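Local coordinates for ferric iron-binding periplasmic protein (Pseudomonas aeruginosa, PDB 6J2S) that probably carries ferric iron through the periplasm to an ABC transporter, and here holds gallium(III) in the metal site of a solute-binding fold, at residues G35-L40 and T58-P63; P63-A68 and G93-I98; T99-V104 and L222-G227; N193-Y198 and S260-M265. One frame throughout, in Å; residues are numbered along the deposited sequence.

Interaction 1: G35-L40 and T58-P63. With GA (gallium (III) ion), chain D.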
loop_
_atom_site.group_PDB
_atom_site.type_symbol
_atom_site.label_atom_id
_atom_site.label_comp_id
_atom_site.label_asym_id
_atom_site.label_seq_id
_atom_site.Cartn_x
_atom_site.Cartn_y
_atom_site.Cartn_z
ATOM N N GLY A 35 -7.799 9.426 -6.592
ATOM C CA GLY A 35 -7.728 8.496 -7.694
ATOM C C GLY A 35 -6.866 7.309 -7.335
ATOM O O GLY A 35 -6.476 7.126 -6.180
ATOM N N GLY A 36 -6.546 6.512 -8.353
ATOM C CA GLY A 36 -5.586 5.442 -8.167
ATOM C C GLY A 36 -4.166 5.977 -8.181
ATOM O O GLY A 36 -3.877 6.998 -8.803
ATOM N N ASP A 37 -3.275 5.273 -7.462
ATOM C CA ASP A 37 -1.852 5.628 -7.422
ATOM C C ASP A 37 -1.294 5.934 -8.809
ATOM O O ASP A 37 -0.774 7.030 -9.065
ATOM C CB ASP A 37 -1.022 4.485 -6.831
ATOM C CG ASP A 37 -1.126 4.378 -5.328
ATOM O OD1 ASP A 37 -1.613 5.329 -4.673
ATOM O OD2 ASP A 37 -0.708 3.312 -4.810
ATOM N N GLY A 38 -1.326 4.936 -9.692
ATOM C CA GLY A 38 -0.725 5.104 -11.004
ATOM C C GLY A 38 -1.467 6.121 -11.846
ATOM O O GLY A 38 -0.852 6.913 -12.573
ATOM N N GLN A 39 -2.797 6.115 -11.763
ATOM C CA GLN A 39 -3.581 7.109 -12.490
ATOM C C GLN A 39 -3.144 8.528 -12.136
ATOM O O GLN A 39 -2.974 9.373 -13.022
ATOM C CB GLN A 39 -5.062 6.913 -12.196
ATOM C CG GLN A 39 -5.908 8.160 -12.359
ATOM C CD GLN A 39 -7.339 7.909 -11.963
ATOM O OE1 GLN A 39 -7.613 7.411 -10.866
ATOM N NE2 GLN A 39 -8.268 8.224 -12.862
ATOM N N LEU A 40 -2.967 8.809 -10.841
ATOM C CA LEU A 40 -2.591 10.162 -10.420
ATOM C C LEU A 40 -1.176 10.494 -10.847
ATOM O O LEU A 40 -0.891 11.637 -11.225
ATOM C CB LEU A 40 -2.720 10.316 -8.905
ATOM C CG LEU A 40 -4.156 10.260 -8.390
ATOM C CD1 LEU A 40 -4.164 10.252 -6.858
ATOM C CD2 LEU A 40 -4.969 11.427 -8.918
ATOM N N THR A 58 0.245 8.333 -1.847
ATOM C CA THR A 58 -0.028 7.070 -2.531
ATOM C C THR A 58 -0.165 5.932 -1.527
ATOM O O THR A 58 0.365 5.993 -0.417
ATOM C CB THR A 58 1.073 6.691 -3.531
ATOM O OG1 THR A 58 2.302 6.456 -2.824
ATOM C CG2 THR A 58 1.283 7.793 -4.573
ATOM N N GLU A 59 -0.869 4.876 -1.938
ATOM C CA GLU A 59 -0.906 3.678 -1.102
ATOM C C GLU A 59 0.398 2.890 -1.153
ATOM O O GLU A 59 0.702 2.138 -0.211
ATOM C CB GLU A 59 -2.051 2.767 -1.543
ATOM C CG GLU A 59 -3.407 3.245 -1.119
ATOM C CD GLU A 59 -4.445 2.183 -1.376
ATOM O OE1 GLU A 59 -5.278 2.354 -2.282
ATOM O OE2 GLU A 59 -4.408 1.167 -0.678
ATOM N N GLU A 60 1.144 2.989 -2.259
ATOM C CA GLU A 60 2.320 2.166 -2.485
ATOM C C GLU A 60 3.454 3.025 -3.027
ATOM O O GLU A 60 3.243 4.144 -3.508
ATOM C CB GLU A 60 2.017 1.009 -3.467
ATOM C CG GLU A 60 0.639 0.358 -3.302
ATOM C CD GLU A 60 0.530 -0.544 -2.063
ATOM O OE1 GLU A 60 -0.610 -0.946 -1.720
ATOM O OE2 GLU A 60 1.573 -0.831 -1.421
ATOM N N SER A 61 4.663 2.477 -2.973
ATOM C CA SER A 61 5.850 3.254 -3.317
ATOM C C SER A 61 6.290 3.237 -4.787
ATOM O O SER A 61 6.952 4.197 -5.192
ATOM C CB SER A 61 7.024 2.820 -2.426
ATOM O OG SER A 61 7.299 1.439 -2.549
ATOM N N PRO A 62 5.980 2.233 -5.621
ATOM C CA PRO A 62 6.451 2.275 -7.046
ATOM C C PRO A 62 6.064 3.558 -7.776
ATOM O O PRO A 62 6.906 4.120 -8.492
ATOM C CB PRO A 62 5.800 1.038 -7.679
ATOM C CG PRO A 62 5.755 0.053 -6.539
ATOM C CD PRO A 62 5.463 0.887 -5.283
ATOM N N PRO A 63 4.832 4.076 -7.630
ATOM C CA PRO A 63 4.518 5.347 -8.309
ATOM C C PRO A 63 5.403 6.511 -7.885
ATOM O O PRO A 63 5.712 7.375 -8.721
ATOM C CB PRO A 63 3.054 5.598 -7.930
ATOM C CG PRO A 63 2.507 4.252 -7.661
ATOM C CD PRO A 63 3.624 3.521 -6.982
HETATM GA GA GA D . -5.802 -0.370 -0.555
HETATM O O HOH W 1 -4.629 3.912 -5.284
HETATM O O HOH W 2 -6.510 0.121 -2.404
#
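Asp37 turns its CG opposite its own carbonyl carbon (chi1 -77°), and a nearly flat chi2 of -14° sends the carboxylate across to residues 58-60, the side chains of Asp37 and Thr58 crossing at about a right angle. OD1 takes the N-H of Glu59 on its syn side, slightly out of the carboxylate plane, with Glu59 N 2.9 Å from Asp37 OD1 and an N-H...O angle of 155°. Asp37 OD2 receives a weak bond from Glu60 N at 3.2 Å. One carboxylate thus spans two successive amides. On the apolar side, Asp37 CB packs against the ring of Pro63, CB to CG 3.6 Å. Thr58 tightens the same turn by donating its OG1 to Glu60 O at 2.6 Å. Held by its backbone, Glu59 extends its chain beyond CG and puts OE2 2.1 Å from gallium, beside Arg101. Glu59 OE1 accepts from metal-bound water 2 at 2.6 Å, while water 1 accepts from Asp37 N at 2.9 Å and reaches toward Glu59 OE1 only weakly. Glu60 turns elsewhere, toward Thr224 and Arg101. Asp37, at the start of helix 37-47 just after the N-cap Gly36, therefore acts as a second-shell residue for Glu59, in a six-coordinate metal site completed by His11, Tyr195, Tyr196, a phosphate and water 2, as expected for a periplasmic ferric-binding protein.

Interaction 2: P63-A68 and G93-I98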
loop_
_atom_site.group_PDB
_atom_site.type_symbol
_atom_site.label_atom_id
_atom_site.label_comp_id
_atom_site.label_asym_id
_atom_site.label_seq_id
_atom_site.Cartn_x
_atom_site.Cartn_y
_atom_site.Cartn_z
ATOM N N PRO A 63 4.832 4.076 -7.630
ATOM C CA PRO A 63 4.518 5.347 -8.309
ATOM C C PRO A 63 5.403 6.511 -7.885
ATOM O O PRO A 63 5.712 7.375 -8.721
ATOM C CB PRO A 63 3.054 5.598 -7.930
ATOM C CG PRO A 63 2.507 4.252 -7.661
ATOM C CD PRO A 63 3.624 3.521 -6.982
ATOM N N LEU A 64 5.821 6.565 -6.615
ATOM C CA LEU A 64 6.700 7.637 -6.164
ATOM C C LEU A 64 8.110 7.445 -6.695
ATOM O O LEU A 64 8.794 8.424 -7.017
ATOM C CB LEU A 64 6.729 7.700 -4.638
ATOM C CG LEU A 64 5.399 7.916 -3.934
ATOM C CD1 LEU A 64 5.598 7.709 -2.445
ATOM C CD2 LEU A 64 4.943 9.314 -4.205
ATOM N N ILE A 65 8.581 6.196 -6.744
ATOM C CA ILE A 65 9.869 5.923 -7.377
ATOM C C ILE A 65 9.837 6.332 -8.840
ATOM O O ILE A 65 10.801 6.902 -9.361
ATOM C CB ILE A 65 10.251 4.439 -7.236
ATOM C CG1 ILE A 65 10.118 3.980 -5.787
ATOM C CG2 ILE A 65 11.650 4.195 -7.812
ATOM C CD1 ILE A 65 11.060 4.614 -4.910
ATOM N N ARG A 66 8.742 6.032 -9.533
ATOM C CA ARG A 66 8.628 6.431 -10.932
ATOM C C ARG A 66 8.750 7.947 -11.067
ATOM O O ARG A 66 9.598 8.457 -11.816
ATOM C CB ARG A 66 7.304 5.922 -11.509
ATOM C CG ARG A 66 6.982 6.408 -12.930
ATOM C CD ARG A 66 5.480 6.215 -13.273
ATOM N NE ARG A 66 4.995 7.256 -14.177
ATOM C CZ ARG A 66 3.739 7.370 -14.603
ATOM N NH1 ARG A 66 2.812 6.504 -14.204
ATOM N NH2 ARG A 66 3.412 8.352 -15.439
ATOM N N LEU A 67 7.947 8.688 -10.297
ATOM C CA LEU A 67 7.949 10.146 -10.412
ATOM C C LEU A 67 9.256 10.765 -9.931
ATOM O O LEU A 67 9.691 11.780 -10.485
ATOM C CB LEU A 67 6.779 10.742 -9.631
ATOM C CG LEU A 67 5.420 10.490 -10.279
ATOM C CD1 LEU A 67 4.315 11.102 -9.448
ATOM C CD2 LEU A 67 5.404 11.067 -11.673
ATOM N N ALA A 68 9.891 10.188 -8.904
ATOM C CA ALA A 68 11.184 10.712 -8.478
ATOM C C ALA A 68 12.225 10.510 -9.567
ATOM O O ALA A 68 13.073 11.380 -9.789
ATOM C CB ALA A 68 11.645 10.045 -7.183
ATOM N N GLY A 93 15.826 11.565 -1.303
ATOM C CA GLY A 93 15.083 12.406 -0.379
ATOM C C GLY A 93 13.910 13.160 -0.975
ATOM O O GLY A 93 13.541 14.214 -0.446
ATOM N N ASP A 94 13.317 12.667 -2.066
ATOM C CA ASP A 94 12.218 13.383 -2.702
ATOM C C ASP A 94 10.873 12.683 -2.561
ATOM O O ASP A 94 9.914 13.080 -3.227
ATOM C CB ASP A 94 12.517 13.676 -4.174
ATOM C CG ASP A 94 13.152 12.510 -4.903
ATOM O OD1 ASP A 94 13.268 11.409 -4.315
ATOM O OD2 ASP A 94 13.525 12.710 -6.085
ATOM N N TRP A 95 10.772 11.682 -1.692
ATOM C CA TRP A 95 9.480 11.186 -1.236
ATOM C C TRP A 95 9.738 10.491 0.091
ATOM O O TRP A 95 10.880 10.168 0.415
ATOM C CB TRP A 95 8.817 10.250 -2.261
ATOM C CG TRP A 95 9.578 8.992 -2.502
ATOM C CD1 TRP A 95 10.448 8.749 -3.517
ATOM C CD2 TRP A 95 9.539 7.797 -1.709
ATOM N NE1 TRP A 95 10.959 7.482 -3.407
ATOM C CE2 TRP A 95 10.418 6.877 -2.303
ATOM C CE3 TRP A 95 8.856 7.424 -0.548
ATOM C CZ2 TRP A 95 10.633 5.602 -1.777
ATOM C CZ3 TRP A 95 9.065 6.165 -0.026
ATOM C CH2 TRP A 95 9.943 5.259 -0.649
ATOM N N ILE A 96 8.683 10.295 0.882
ATOM C CA ILE A 96 8.869 9.736 2.220
ATOM C C ILE A 96 7.714 8.802 2.558
ATOM O O ILE A 96 6.566 9.052 2.179
ATOM C CB ILE A 96 9.009 10.860 3.266
ATOM C CG1 ILE A 96 9.501 10.315 4.609
ATOM C CG2 ILE A 96 7.716 11.639 3.425
ATOM C CD1 ILE A 96 10.118 11.397 5.484
ATOM N N GLY A 97 8.029 7.721 3.267
ATOM C CA GLY A 97 6.992 6.823 3.732
ATOM C C GLY A 97 6.165 7.472 4.823
ATOM O O GLY A 97 6.673 8.233 5.648
ATOM N N ILE A 98 4.868 7.170 4.820
ATOM C CA ILE A 98 3.927 7.709 5.796
ATOM C C ILE A 98 3.387 6.612 6.717
ATOM O O ILE A 98 3.457 6.723 7.947
ATOM C CB ILE A 98 2.780 8.472 5.093
ATOM C CG1 ILE A 98 3.364 9.582 4.201
ATOM C CG2 ILE A 98 1.814 9.073 6.120
ATOM C CD1 ILE A 98 4.107 10.687 4.955
HETATM O O HOH W 3 15.170 11.390 -7.712
#
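Trp95 spreads its indole against one side of helix 62-70 and, with Leu64 and Ala68, buries most of the surface in this contact. Its CG stands between the backbone N and the carbonyl carbon (chi1 64°), which swings the ring back toward the helix. Leu64 covers one face: its CB makes a CH-pi contact with the five-membered ring of Trp95, 4.0 Å from the centroid and 18° off the normal. Leu64 CD1 reaches the six-membered ring, 3.8 Å from Trp95 CE3. Ala68, one helical turn on, meets the indole differently, with its CB at the ring edge 4.1 Å from Trp95 CD1. Ala68 CB also lies 3.4 Å from Asp94 OD2. Ile65 adds a tight oblique approach in which its CD1 sits 3.3 Å from Trp95 CZ2. The polar part of the contact passes through water 3, which donates to Asp94 OD2 at 2.7 Å and to Ala68 O at 3.0 Å, tying the carboxylate to the helix backbone. Beyond the indole, Leu64 and Leu67 rest on Leu56 of strand 55-57, and Leu67 also packs on Ala41 and Thr45 of helix 37-47. From Ile96 the chain becomes strand 96-107, where Ile96 pairs with Ala228 through the backbone and packs on Val244 of helix 237-247, so Trp95 occupies the approach to this strand beside helix 62-70.

Interaction 3: T99-V104 and L222-G227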
loop_
_atom_site.group_PDB
_atom_site.type_symbol
_atom_site.label_atom_id
_atom_site.label_comp_id
_atom_site.label_asym_id
_atom_site.label_seq_id
_atom_site.Cartn_x
_atom_site.Cartn_y
_atom_site.Cartn_z
ATOM N N THR A 99 2.852 5.543 6.142
ATOM C CA THR A 99 2.497 4.363 6.910
ATOM C C THR A 99 2.950 3.130 6.131
ATOM O O THR A 99 3.265 3.199 4.941
ATOM C CB THR A 99 0.986 4.273 7.205
ATOM O OG1 THR A 99 0.242 4.260 5.976
ATOM C CG2 THR A 99 0.505 5.413 8.095
ATOM N N ALA A 100 2.989 1.995 6.811
ATOM C CA ALA A 100 3.259 0.720 6.165
ATOM C C ALA A 100 2.034 -0.183 6.304
ATOM O O ALA A 100 1.320 -0.124 7.307
ATOM C CB ALA A 100 4.511 0.055 6.770
ATOM N N ARG A 101 1.769 -0.985 5.278
ATOM C CA ARG A 101 0.743 -2.014 5.330
ATOM C C ARG A 101 1.421 -3.343 5.038
ATOM O O ARG A 101 2.589 -3.391 4.652
ATOM C CB ARG A 101 -0.393 -1.741 4.325
ATOM C CG ARG A 101 0.084 -1.520 2.880
ATOM C CD ARG A 101 0.378 -0.045 2.552
ATOM N NE ARG A 101 -0.807 0.800 2.664
ATOM C CZ ARG A 101 -1.827 0.798 1.807
ATOM N NH1 ARG A 101 -1.839 -0.008 0.750
ATOM N NH2 ARG A 101 -2.857 1.594 2.021
ATOM N N THR A 102 0.695 -4.436 5.239
ATOM C CA THR A 102 1.320 -5.737 5.055
ATOM C C THR A 102 0.366 -6.677 4.334
ATOM O O THR A 102 -0.859 -6.566 4.444
ATOM C CB THR A 102 1.787 -6.348 6.403
ATOM O OG1 THR A 102 2.492 -7.580 6.164
ATOM C CG2 THR A 102 0.608 -6.632 7.299
ATOM N N ARG A 103 0.952 -7.588 3.566
ATOM C CA ARG A 103 0.172 -8.614 2.898
ATOM C C ARG A 103 -0.304 -9.639 3.913
ATOM O O ARG A 103 0.407 -9.958 4.865
ATOM C CB ARG A 103 1.016 -9.290 1.821
ATOM C CG ARG A 103 1.503 -8.287 0.783
ATOM C CD ARG A 103 0.299 -7.723 0.062
ATOM N NE ARG A 103 -0.308 -8.735 -0.801
ATOM C CZ ARG A 103 -1.382 -8.530 -1.557
ATOM N NH1 ARG A 103 -1.984 -7.341 -1.556
ATOM N NH2 ARG A 103 -1.840 -9.514 -2.338
ATOM N N VAL A 104 -1.523 -10.141 3.714
ATOM C CA VAL A 104 -2.113 -11.157 4.581
ATOM C C VAL A 104 -2.925 -12.133 3.738
ATOM O O VAL A 104 -3.229 -11.901 2.562
ATOM C CB VAL A 104 -3.026 -10.548 5.672
ATOM C CG1 VAL A 104 -2.268 -9.615 6.580
ATOM C CG2 VAL A 104 -4.200 -9.816 5.018
ATOM N N LEU A 222 5.216 -9.815 2.816
ATOM C CA LEU A 222 5.708 -8.527 2.349
ATOM C C LEU A 222 5.040 -7.354 3.067
ATOM O O LEU A 222 3.824 -7.340 3.271
ATOM C CB LEU A 222 5.443 -8.428 0.844
ATOM C CG LEU A 222 5.860 -7.149 0.135
ATOM C CD1 LEU A 222 7.390 -7.055 0.086
ATOM C CD2 LEU A 222 5.261 -7.151 -1.260
ATOM N N VAL A 223 5.850 -6.365 3.431
ATOM C CA VAL A 223 5.382 -5.071 3.917
ATOM C C VAL A 223 5.582 -4.061 2.791
ATOM O O VAL A 223 6.649 -4.028 2.170
ATOM C CB VAL A 223 6.141 -4.653 5.190
ATOM C CG1 VAL A 223 5.872 -3.187 5.560
ATOM C CG2 VAL A 223 5.749 -5.569 6.337
ATOM N N THR A 224 4.558 -3.264 2.506
ATOM C CA THR A 224 4.668 -2.201 1.508
ATOM C C THR A 224 4.401 -0.861 2.180
ATOM O O THR A 224 3.704 -0.785 3.188
ATOM C CB THR A 224 3.687 -2.403 0.348
ATOM O OG1 THR A 224 2.349 -2.324 0.849
ATOM C CG2 THR A 224 3.889 -3.785 -0.321
ATOM N N VAL A 225 4.933 0.207 1.587
ATOM C CA VAL A 225 4.967 1.522 2.214
ATOM C C VAL A 225 4.130 2.500 1.397
ATOM O O VAL A 225 4.320 2.635 0.181
ATOM C CB VAL A 225 6.416 2.027 2.365
ATOM C CG1 VAL A 225 6.431 3.427 2.908
ATOM C CG2 VAL A 225 7.190 1.077 3.287
ATOM N N SER A 226 3.189 3.158 2.067
ATOM C CA SER A 226 2.433 4.264 1.505
ATOM C C SER A 226 3.221 5.543 1.780
ATOM O O SER A 226 3.682 5.750 2.909
ATOM C CB SER A 226 1.042 4.317 2.147
ATOM O OG SER A 226 0.483 5.619 2.091
ATOM N N GLY A 227 3.369 6.399 0.758
ATOM C CA GLY A 227 4.284 7.516 0.849
ATOM C C GLY A 227 3.686 8.810 0.335
ATOM O O GLY A 227 2.576 8.839 -0.207
HETATM O O HOH W 4 -0.453 6.460 4.570
#
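Arg101 and Thr224 form a hydrogen-bonded pair at the middle of two antiparallel strands, Arg101 N reaching Thr224 O at 2.9 Å and Thr224 N reaching Arg101 O at 2.9 Å. Toward Ser226 the pairing slackens on one side: Ser226 N gives Thr99 O a bond of 2.9 Å, whereas the return bond from Thr99 N to Ser226 O is weak at 3.3 Å. Ser226 O also accepts from Ile98 N of strand 96-107. At the other end Leu222 O serves two donors. Arg103 N approaches Leu222 O almost straight at 2.9 Å (174° at the hydrogen), and Thr102 OG1, carried opposite its backbone N by chi1 of -175°, donates from above the carbonyl plane at 3.2 Å. The non-hydrogen-bonded pairs Ala100 with Val225 and Thr102 with Val223 turn to the face opposite Arg101 and Thr224, where the Val223 CG1 branch packs on the Ala100 methyl. On the face of Thr99, Arg101, Thr224 and Ser226 the bent Arg101 chain lays its CG and CD beside Thr224 OG1. Water 4 donates to Thr99 OG1 at 2.7 Å and Ser226 OG at 2.8 Å. Each nitrogen of the Arg101 guanidinium has a carboxylate partner: NE in Glu262, NH1 in Glu60 and NH2 in Glu59. Thr99 OG1 also bonds Glu262, Thr224 OG1 bonds Glu60, Ser226 OG bonds Thr58 O, and Arg103 NH1 bonds Asn193 OD1. Backbone pairing thus secures the strands, consistent with the interdomain connections of this fold, while a buried arginine probably balances acidic groups close to the metal.

Interaction 4: N193-Y198 and S260-M265. With GA (gallium (III) ion), chain D; PO4 (phosphate ion), chain C.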
loop_
_atom_site.group_PDB
_atom_site.type_symbol
_atom_site.label_atom_id
_atom_site.label_comp_id
_atom_site.label_asym_id
_atom_site.label_seq_id
_atom_site.Cartn_x
_atom_site.Cartn_y
_atom_site.Cartn_z
ATOM N N ASN A 193 -4.489 -6.765 1.621
ATOM C CA ASN A 193 -3.735 -6.067 2.655
ATOM C C ASN A 193 -4.473 -6.133 3.997
ATOM O O ASN A 193 -5.688 -6.351 4.063
ATOM C CB ASN A 193 -3.498 -4.609 2.250
ATOM C CG ASN A 193 -2.806 -4.478 0.904
ATOM O OD1 ASN A 193 -1.996 -5.324 0.519
ATOM N ND2 ASN A 193 -3.113 -3.396 0.184
ATOM N N ASN A 194 -3.716 -5.927 5.078
ATOM C CA ASN A 194 -4.246 -6.191 6.415
ATOM C C ASN A 194 -5.349 -5.221 6.815
ATOM O O ASN A 194 -6.273 -5.606 7.536
ATOM C CB ASN A 194 -3.119 -6.131 7.441
ATOM C CG ASN A 194 -2.563 -4.722 7.609
ATOM O OD1 ASN A 194 -1.993 -4.130 6.664
ATOM N ND2 ASN A 194 -2.771 -4.154 8.798
ATOM N N TYR A 195 -5.264 -3.955 6.392
ATOM C CA TYR A 195 -6.151 -2.944 6.952
ATOM C C TYR A 195 -7.599 -3.142 6.523
ATOM O O TYR A 195 -8.501 -2.606 7.175
ATOM C CB TYR A 195 -5.650 -1.535 6.573
ATOM C CG TYR A 195 -5.427 -1.332 5.094
ATOM C CD1 TYR A 195 -4.168 -1.528 4.523
ATOM C CD2 TYR A 195 -6.476 -0.942 4.258
ATOM C CE1 TYR A 195 -3.963 -1.336 3.149
ATOM C CE2 TYR A 195 -6.288 -0.750 2.887
ATOM C CZ TYR A 195 -5.035 -0.957 2.341
ATOM O OH TYR A 195 -4.848 -0.783 0.999
ATOM N N TYR A 196 -7.852 -3.896 5.448
ATOM C CA TYR A 196 -9.232 -4.089 5.009
ATOM C C TYR A 196 -10.035 -4.893 6.014
ATOM O O TYR A 196 -11.249 -4.674 6.161
ATOM C CB TYR A 196 -9.274 -4.787 3.663
ATOM C CG TYR A 196 -8.745 -3.940 2.538
ATOM C CD1 TYR A 196 -7.438 -4.088 2.108
ATOM C CD2 TYR A 196 -9.555 -3.000 1.903
ATOM C CE1 TYR A 196 -6.929 -3.327 1.091
ATOM C CE2 TYR A 196 -9.058 -2.229 0.865
ATOM C CZ TYR A 196 -7.739 -2.398 0.470
ATOM O OH TYR A 196 -7.234 -1.660 -0.566
ATOM N N TRP A 197 -9.377 -5.824 6.702
ATOM C CA TRP A 197 -10.062 -6.648 7.693
ATOM C C TRP A 197 -10.442 -5.827 8.919
ATOM O O TRP A 197 -11.526 -6.012 9.491
ATOM C CB TRP A 197 -9.167 -7.826 8.081
ATOM C CG TRP A 197 -9.831 -8.832 8.942
ATOM C CD1 TRP A 197 -10.642 -9.849 8.534
ATOM C CD2 TRP A 197 -9.732 -8.944 10.368
ATOM N NE1 TRP A 197 -11.057 -10.580 9.616
ATOM C CE2 TRP A 197 -10.519 -10.042 10.754
ATOM C CE3 TRP A 197 -9.063 -8.214 11.355
ATOM C CZ2 TRP A 197 -10.648 -10.440 12.085
ATOM C CZ3 TRP A 197 -9.200 -8.607 12.676
ATOM C CH2 TRP A 197 -9.988 -9.710 13.027
ATOM N N TYR A 198 -9.564 -4.912 9.338
ATOM C CA TYR A 198 -9.885 -4.078 10.487
ATOM C C TYR A 198 -10.995 -3.096 10.160
ATOM O O TYR A 198 -11.786 -2.747 11.039
ATOM C CB TYR A 198 -8.624 -3.365 10.985
ATOM C CG TYR A 198 -7.629 -4.358 11.511
ATOM C CD1 TYR A 198 -7.664 -4.755 12.835
ATOM C CD2 TYR A 198 -6.697 -4.962 10.663
ATOM C CE1 TYR A 198 -6.784 -5.699 13.312
ATOM C CE2 TYR A 198 -5.816 -5.913 11.132
ATOM C CZ TYR A 198 -5.870 -6.273 12.470
ATOM O OH TYR A 198 -4.996 -7.207 12.974
ATOM N N SER A 260 -7.227 4.248 8.922
ATOM C CA SER A 260 -6.619 3.065 8.329
ATOM C C SER A 260 -5.778 2.334 9.367
ATOM O O SER A 260 -4.977 2.948 10.078
ATOM C CB SER A 260 -5.771 3.436 7.102
ATOM O OG SER A 260 -4.618 4.160 7.485
ATOM N N ALA A 261 -5.964 1.014 9.438
ATOM C CA ALA A 261 -5.210 0.166 10.361
ATOM C C ALA A 261 -3.845 -0.162 9.752
ATOM O O ALA A 261 -3.573 -1.276 9.304
ATOM C CB ALA A 261 -6.002 -1.097 10.673
ATOM N N GLU A 262 -2.977 0.843 9.733
ATOM C CA GLU A 262 -1.642 0.698 9.171
ATOM C C GLU A 262 -0.593 0.997 10.234
ATOM O O GLU A 262 -0.907 1.373 11.367
ATOM C CB GLU A 262 -1.489 1.592 7.932
ATOM C CG GLU A 262 -2.476 1.203 6.858
ATOM C CD GLU A 262 -2.250 1.929 5.532
ATOM O OE1 GLU A 262 -3.263 2.236 4.859
ATOM O OE2 GLU A 262 -1.073 2.158 5.158
ATOM N N TYR A 263 0.687 0.794 9.863
ATOM C CA TYR A 263 1.757 0.983 10.824
ATOM C C TYR A 263 2.388 2.351 10.624
ATOM O O TYR A 263 2.751 2.693 9.500
ATOM C CB TYR A 263 2.816 -0.102 10.670
ATOM C CG TYR A 263 2.262 -1.475 10.948
ATOM C CD1 TYR A 263 1.629 -2.209 9.952
ATOM C CD2 TYR A 263 2.342 -2.031 12.222
ATOM C CE1 TYR A 263 1.097 -3.469 10.217
ATOM C CE2 TYR A 263 1.825 -3.290 12.492
ATOM C CZ TYR A 263 1.209 -4.004 11.490
ATOM O OH TYR A 263 0.690 -5.255 11.775
ATOM N N PRO A 264 2.548 3.154 11.668
ATOM C CA PRO A 264 3.183 4.467 11.485
ATOM C C PRO A 264 4.647 4.351 11.059
ATOM O O PRO A 264 5.396 3.496 11.545
ATOM C CB PRO A 264 3.049 5.121 12.868
ATOM C CG PRO A 264 2.769 4.006 13.810
ATOM C CD PRO A 264 2.041 2.952 13.033
ATOM N N MET A 265 5.056 5.234 10.136
ATOM C CA MET A 265 6.461 5.308 9.746
ATOM C C MET A 265 7.263 6.301 10.580
ATOM O O MET A 265 8.495 6.240 10.557
ATOM C CB MET A 265 6.608 5.660 8.252
ATOM C CG MET A 265 6.036 4.624 7.270
ATOM S SD MET A 265 7.113 3.195 7.012
ATOM C CE MET A 265 6.701 2.194 8.436
HETATM GA GA GA D . -5.802 -0.370 -0.555
HETATM P P PO4 C . -3.946 -1.634 -2.939
HETATM O O1 PO4 C . -2.824 -0.654 -3.216
HETATM O O2 PO4 C . -3.391 -3.014 -2.984
HETATM O O3 PO4 C . -4.536 -1.374 -1.586
HETATM O O4 PO4 C . -5.048 -1.468 -3.972
HETATM O O HOH W 5 -2.007 -6.171 11.283
HETATM O O HOH W 6 -8.415 -0.018 8.069
HETATM O O HOH W 2 -6.510 0.121 -2.404
#
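Tyr195 has a carboxylate lying over one face of its ring while its phenol oxygen holds gallium: Glu262 OE1 sits 3.9 Å above the plane of the Tyr195 ring, offset toward the rim; the two side chains run the same way, with ring and carboxylate planes 23° apart. Tyr195 and Tyr196 are the tandem metal-binding tyrosines of a ferric-binding protein, here near the start of helix 195-204 and opposed by an inverse gamma turn centred on Ala261. With its CG between the backbone N and carbonyl carbon (chi1 53°), Tyr195 brings its ring alongside Glu262, whose carboxylate has further partners in Thr99, Arg101 and Gln10. Ala261 fits against the helix, its CB 3.5 Å from Tyr198 CB. Asn194 ND2 makes a weak bond to Ala261 O at 3.0 Å, while Asn194 OD1 takes the amide of Thr102 in strand 96-107. Water 6 joins the backbones, donating to Tyr195 O at 2.7 Å and accepting from Ala261 N at 3.0 Å. Residues 193-198 supply two of the metal ligands, the others being His11, Glu59, phosphate and water 2. Both Tyr195 OH and Tyr196 OH lie 1.9 Å from gallium, as does phosphate O3, and Tyr195 CE2 rests over the face of the Tyr196 ring. Asn193 ND2 bonds phosphate O2 and also steadies the phenol, donating nearly in its amide plane to Tyr195 OH at 3.2 Å.

How the interactions relate
Interactions 2, 3 and 4 are buried and interaction 1 only partly so; interaction 3 lies closest to the centre of the chain. Interactions 1 and 2 share helix 62-70 through Pro63, yet one uses a carboxylate gripping amides and the other mainly apolar groups around an indole. Interactions 2 and 3 follow each other along strand 96-107, Ile98 N also donating to Ser226 O. Strand 263-264 joins that sheet from interaction 4, through Ala100 and Tyr263. Interactions 1 and 4 supply gallium ligands from separate parts of the chain and share water 2, whereas interaction 3, largely backbone pairing, sets Arg101 between them.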